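Local coordinates for protein glucoamylase (Thermoanaerobacterium thermosaccharolyticum, PDB 1LF6) that hydrolyses terminal alpha-1,4-linked glucose units successively from the non-reducing ends of glucan chains, probably releasing beta-D-glucose, at residues 39-51 against 303-315. Sequence-based numbering, arbitrary orientation.
Sequences GVGTANNYVSKVW and MILKASEDKTNKG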
loop_
_atom_site.group_PDB
_atom_site.type_symbol
_atom_site.label_atom_id
_atom_site.label_comp_id
_atom_site.label_asym_id
_atom_site.label_seq_id
_atom_site.Cartn_x
_atom_site.Cartn_y
_atom_site.Cartn_z
ATOM N N GLY A 39 -0.456 9.957 -4.800
ATOM C CA GLY A 39 -1.808 9.471 -4.994
ATOM C C GLY A 39 -1.862 8.095 -5.620
ATOM O O GLY A 39 -0.880 7.621 -6.197
ATOM N N VAL A 40 -3.014 7.450 -5.486
ATOM C CA VAL A 40 -3.240 6.134 -6.054
ATOM C C VAL A 40 -4.689 6.110 -6.517
ATOM O O VAL A 40 -5.535 6.787 -5.935
ATOM C CB VAL A 40 -3.004 5.002 -5.022
ATOM C CG1 VAL A 40 -1.576 5.067 -4.500
ATOM C CG2 VAL A 40 -4.006 5.113 -3.872
ATOM N N GLY A 41 -4.982 5.351 -7.568
ATOM C CA GLY A 41 -6.352 5.310 -8.040
ATOM C C GLY A 41 -6.701 4.178 -8.982
ATOM O O GLY A 41 -5.840 3.456 -9.472
ATOM N N THR A 42 -7.995 4.043 -9.227
ATOM C CA THR A 42 -8.528 3.022 -10.110
ATOM C C THR A 42 -10.022 3.301 -10.185
ATOM O O THR A 42 -10.578 3.955 -9.298
ATOM C CB THR A 42 -8.290 1.604 -9.537
ATOM O OG1 THR A 42 -8.641 0.622 -10.518
ATOM C CG2 THR A 42 -9.120 1.386 -8.282
ATOM N N ALA A 43 -10.672 2.834 -11.243
ATOM C CA ALA A 43 -12.104 3.051 -11.372
ATOM C C ALA A 43 -12.773 2.227 -10.283
ATOM O O ALA A 43 -12.301 1.142 -9.939
ATOM C CB ALA A 43 -12.592 2.604 -12.750
ATOM N N ASN A 44 -13.864 2.750 -9.738
ATOM C CA ASN A 44 -14.592 2.054 -8.685
ATOM C C ASN A 44 -15.563 1.015 -9.261
ATOM O O ASN A 44 -16.775 1.074 -9.048
ATOM C CB ASN A 44 -15.321 3.079 -7.799
ATOM C CG ASN A 44 -16.221 2.433 -6.760
ATOM O OD1 ASN A 44 -15.910 1.380 -6.208
ATOM N ND2 ASN A 44 -17.345 3.078 -6.479
ATOM N N ASN A 45 -15.008 0.076 -10.019
ATOM C CA ASN A 45 -15.774 -1.016 -10.613
ATOM C C ASN A 45 -14.802 -2.135 -10.969
ATOM O O ASN A 45 -13.589 -1.925 -10.966
ATOM C CB ASN A 45 -16.559 -0.558 -11.861
ATOM C CG ASN A 45 -15.663 -0.103 -13.009
ATOM O OD1 ASN A 45 -15.630 1.075 -13.351
ATOM N ND2 ASN A 45 -14.951 -1.041 -13.619
ATOM N N TYR A 46 -15.328 -3.315 -11.273
ATOM C CA TYR A 46 -14.481 -4.457 -11.599
ATOM C C TYR A 46 -14.135 -4.610 -13.075
ATOM O O TYR A 46 -13.274 -5.412 -13.438
ATOM C CB TYR A 46 -15.126 -5.746 -11.075
ATOM C CG TYR A 46 -15.229 -5.780 -9.564
ATOM C CD1 TYR A 46 -16.444 -5.545 -8.916
ATOM C CD2 TYR A 46 -14.099 -6.006 -8.780
ATOM C CE1 TYR A 46 -16.525 -5.533 -7.520
ATOM C CE2 TYR A 46 -14.167 -5.994 -7.391
ATOM C CZ TYR A 46 -15.377 -5.759 -6.766
ATOM O OH TYR A 46 -15.433 -5.753 -5.390
ATOM N N VAL A 47 -14.791 -3.823 -13.922
ATOM C CA VAL A 47 -14.551 -3.874 -15.359
ATOM C C VAL A 47 -13.194 -3.280 -15.734
ATOM O O VAL A 47 -12.386 -3.933 -16.396
ATOM C CB VAL A 47 -15.654 -3.114 -16.133
ATOM C CG1 VAL A 47 -15.445 -3.279 -17.634
ATOM C CG2 VAL A 47 -17.031 -3.626 -15.721
ATOM N N SER A 48 -12.950 -2.042 -15.313
ATOM C CA SER A 48 -11.693 -1.360 -15.615
ATOM C C SER A 48 -10.585 -1.882 -14.706
ATOM O O SER A 48 -10.428 -1.416 -13.576
ATOM C CB SER A 48 -11.855 0.149 -15.421
ATOM O OG SER A 48 -10.657 0.836 -15.758
ATOM N N LYS A 49 -9.822 -2.848 -15.211
ATOM C CA LYS A 49 -8.745 -3.454 -14.444
ATOM C C LYS A 49 -7.399 -2.753 -14.612
ATOM O O LYS A 49 -6.423 -3.351 -15.061
ATOM C CB LYS A 49 -8.616 -4.937 -14.809
ATOM C CG LYS A 49 -9.903 -5.740 -14.623
ATOM C CD LYS A 49 -9.616 -7.236 -14.664
ATOM C CE LYS A 49 -10.878 -8.060 -14.864
ATOM N NZ LYS A 49 -12.022 -7.637 -14.025
ATOM N N VAL A 50 -7.364 -1.478 -14.244
ATOM C CA VAL A 50 -6.157 -0.662 -14.320
ATOM C C VAL A 50 -6.019 0.177 -13.050
ATOM O O VAL A 50 -6.971 0.830 -12.622
ATOM C CB VAL A 50 -6.203 0.308 -15.527
ATOM C CG1 VAL A 50 -5.015 1.266 -15.477
ATOM C CG2 VAL A 50 -6.193 -0.481 -16.833
ATOM N N TRP A 51 -4.829 0.160 -12.458
ATOM C CA TRP A 51 -4.542 0.932 -11.253
ATOM C C TRP A 51 -3.350 1.822 -11.554
ATOM O O TRP A 51 -2.462 1.424 -12.299
ATOM C CB TRP A 51 -4.139 0.022 -10.091
ATOM C CG TRP A 51 -5.211 -0.850 -9.526
ATOM C CD1 TRP A 51 -5.896 -0.656 -8.364
ATOM C CD2 TRP A 51 -5.645 -2.110 -10.045
ATOM N NE1 TRP A 51 -6.724 -1.725 -8.118
ATOM C CE2 TRP A 51 -6.590 -2.632 -9.134
ATOM C CE3 TRP A 51 -5.325 -2.852 -11.193
ATOM C CZ2 TRP A 51 -7.217 -3.867 -9.333
ATOM C CZ3 TRP A 51 -5.950 -4.077 -11.390
ATOM C CH2 TRP A 51 -6.886 -4.572 -10.463
ATOM N N MET A 303 -11.376 5.196 0.280
ATOM C CA MET A 303 -11.285 4.975 -1.160
ATOM C C MET A 303 -10.002 4.204 -1.459
ATOM O O MET A 303 -9.993 3.273 -2.275
ATOM C CB MET A 303 -11.273 6.308 -1.914
ATOM C CG MET A 303 -12.520 7.150 -1.682
ATOM S SD MET A 303 -12.639 8.604 -2.743
ATOM C CE MET A 303 -13.892 8.110 -3.781
ATOM N N ILE A 304 -8.920 4.600 -0.796
ATOM C CA ILE A 304 -7.638 3.936 -0.982
ATOM C C ILE A 304 -7.788 2.453 -0.656
ATOM O O ILE A 304 -7.308 1.601 -1.403
ATOM C CB ILE A 304 -6.538 4.564 -0.085
ATOM C CG1 ILE A 304 -6.174 5.950 -0.610
ATOM C CG2 ILE A 304 -5.302 3.659 -0.044
ATOM C CD1 ILE A 304 -5.149 6.673 0.237
ATOM N N LEU A 305 -8.466 2.140 0.445
ATOM C CA LEU A 305 -8.668 0.743 0.826
ATOM C C LEU A 305 -9.515 0.062 -0.240
ATOM O O LEU A 305 -9.187 -1.019 -0.725
ATOM C CB LEU A 305 -9.368 0.649 2.189
ATOM C CG LEU A 305 -8.591 1.217 3.381
ATOM C CD1 LEU A 305 -9.385 0.997 4.659
ATOM C CD2 LEU A 305 -7.213 0.547 3.481
ATOM N N LYS A 306 -10.607 0.720 -0.609
ATOM C CA LYS A 306 -11.513 0.200 -1.620
ATOM C C LYS A 306 -10.751 -0.089 -2.911
ATOM O O LYS A 306 -11.006 -1.082 -3.586
ATOM C CB LYS A 306 -12.616 1.224 -1.886
ATOM C CG LYS A 306 -14.008 0.649 -1.834
ATOM C CD LYS A 306 -14.234 -0.326 -2.951
ATOM C CE LYS A 306 -15.583 -1.016 -2.827
ATOM N NZ LYS A 306 -15.756 -1.918 -3.987
ATOM N N ALA A 307 -9.812 0.790 -3.243
ATOM C CA ALA A 307 -9.011 0.653 -4.455
ATOM C C ALA A 307 -7.852 -0.338 -4.324
ATOM O O ALA A 307 -7.090 -0.526 -5.276
ATOM C CB ALA A 307 -8.471 2.020 -4.865
ATOM N N SER A 308 -7.723 -0.983 -3.165
ATOM C CA SER A 308 -6.623 -1.931 -2.945
ATOM C C SER A 308 -7.015 -3.397 -3.102
ATOM O O SER A 308 -6.253 -4.299 -2.744
ATOM C CB SER A 308 -6.010 -1.707 -1.558
ATOM O OG SER A 308 -5.422 -0.421 -1.475
ATOM N N GLU A 309 -8.209 -3.630 -3.637
ATOM C CA GLU A 309 -8.697 -4.985 -3.856
ATOM C C GLU A 309 -8.400 -5.410 -5.292
ATOM O O GLU A 309 -8.484 -4.594 -6.206
ATOM C CB GLU A 309 -10.214 -5.047 -3.624
ATOM C CG GLU A 309 -10.865 -6.381 -3.978
ATOM C CD GLU A 309 -12.384 -6.360 -3.852
ATOM O OE1 GLU A 309 -13.007 -5.389 -4.328
ATOM O OE2 GLU A 309 -12.952 -7.319 -3.291
ATOM N N ASP A 310 -8.037 -6.672 -5.498
ATOM C CA ASP A 310 -7.810 -7.126 -6.859
ATOM C C ASP A 310 -9.208 -7.199 -7.457
ATOM O O ASP A 310 -10.186 -7.413 -6.736
ATOM C CB ASP A 310 -7.154 -8.508 -6.904
ATOM C CG ASP A 310 -6.857 -8.961 -8.338
ATOM O OD1 ASP A 310 -6.182 -8.206 -9.073
ATOM O OD2 ASP A 310 -7.302 -10.060 -8.723
ATOM N N LYS A 311 -9.317 -7.009 -8.767
ATOM C CA LYS A 311 -10.628 -7.036 -9.397
ATOM C C LYS A 311 -11.012 -8.393 -9.977
ATOM O O LYS A 311 -12.117 -8.564 -10.489
ATOM C CB LYS A 311 -10.703 -5.934 -10.454
ATOM C CG LYS A 311 -10.574 -4.550 -9.829
ATOM C CD LYS A 311 -10.624 -3.419 -10.840
ATOM C CE LYS A 311 -10.574 -2.072 -10.120
ATOM N NZ LYS A 311 -10.730 -0.898 -11.017
ATOM N N THR A 312 -10.104 -9.360 -9.875
ATOM C CA THR A 312 -10.365 -10.705 -10.371
ATOM C C THR A 312 -10.539 -11.623 -9.161
ATOM O O THR A 312 -11.504 -12.378 -9.073
ATOM C CB THR A 312 -9.210 -11.202 -11.254
ATOM O OG1 THR A 312 -8.972 -10.249 -12.296
ATOM C CG2 THR A 312 -9.558 -12.551 -11.886
ATOM N N ASN A 313 -9.595 -11.552 -8.226
ATOM C CA ASN A 313 -9.675 -12.342 -7.001
ATOM C C ASN A 313 -10.241 -11.400 -5.950
ATOM O O ASN A 313 -9.494 -10.767 -5.198
ATOM C CB ASN A 313 -8.286 -12.830 -6.575
ATOM C CG ASN A 313 -7.884 -14.122 -7.262
ATOM O OD1 ASN A 313 -8.358 -15.202 -6.907
ATOM N ND2 ASN A 313 -7.013 -14.016 -8.255
ATOM N N LYS A 314 -11.567 -11.288 -5.919
ATOM C CA LYS A 314 -12.233 -10.396 -4.978
ATOM C C LYS A 314 -11.964 -10.772 -3.527
ATOM O O LYS A 314 -11.909 -11.947 -3.175
ATOM C CB LYS A 314 -13.741 -10.378 -5.251
ATOM C CG LYS A 314 -14.110 -9.854 -6.636
ATOM C CD LYS A 314 -15.614 -9.822 -6.833
ATOM C CE LYS A 314 -15.976 -9.322 -8.222
ATOM N NZ LYS A 314 -17.446 -9.357 -8.452
ATOM N N GLY A 315 -11.802 -9.758 -2.685
ATOM C CA GLY A 315 -11.524 -10.007 -1.285
ATOM C C GLY A 315 -10.032 -9.950 -1.024
ATOM O O GLY A 315 -9.594 -9.849 0.121
HETATM O O HOH W 1 -18.425 -0.562 -4.915
HETATM O O HOH W 2 -17.730 -3.634 -4.276
HETATM O O HOH W 3 -9.554 -2.238 -6.326
#
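Lys311 drives its extended side chain into the loop that follows strand 39-42, and its NZ donates to Thr42 OG1 at 2.6 Å, to Ala43 O at 2.8 Å and to Ser48 O at 2.6 Å, the last nearly along the carbonyl axis; a bond to Asn45 O is weak. Thr42 OG1 and Lys311 CE both sit above one face of the Trp51 indole, offset toward its rim, while Trp51 NE1 reaches Ala307 O at 3.1 Å in a weak bond, bent to 124°. Were Lys311 replaced by an alanine, the carbonyls of Ala43 and Ser48 would probably lose their shared ammonium, and the loop would be freer to shift. Tyr46 is fixed from two directions: its OH donates to Glu309 OE1 at 2.7 Å, with ring and carboxylate planes 61° apart, and Lys314 CE makes a CH-pi contact over the ring face, 3.6 Å from the centroid, with Lys314 NZ adding a cation-pi contact to the same ring. Beyond this shell, Thr42 OG1, anti to the backbone N (chi1 -171°), donates its own hydrogen bond to Val50 O, leaving the oxygen to act as acceptor for Lys311 NZ. Glu309 OE2 accepts from Gly315 N and forms a salt bridge with Arg363, and Asp310 OD2 closes an Asx motif with Asn313 N. The contact joins the N-terminal beta-sandwich to the (alpha/alpha) barrel, an interdomain interface of this family 15 glucoamylase, away from the probable catalytic residues.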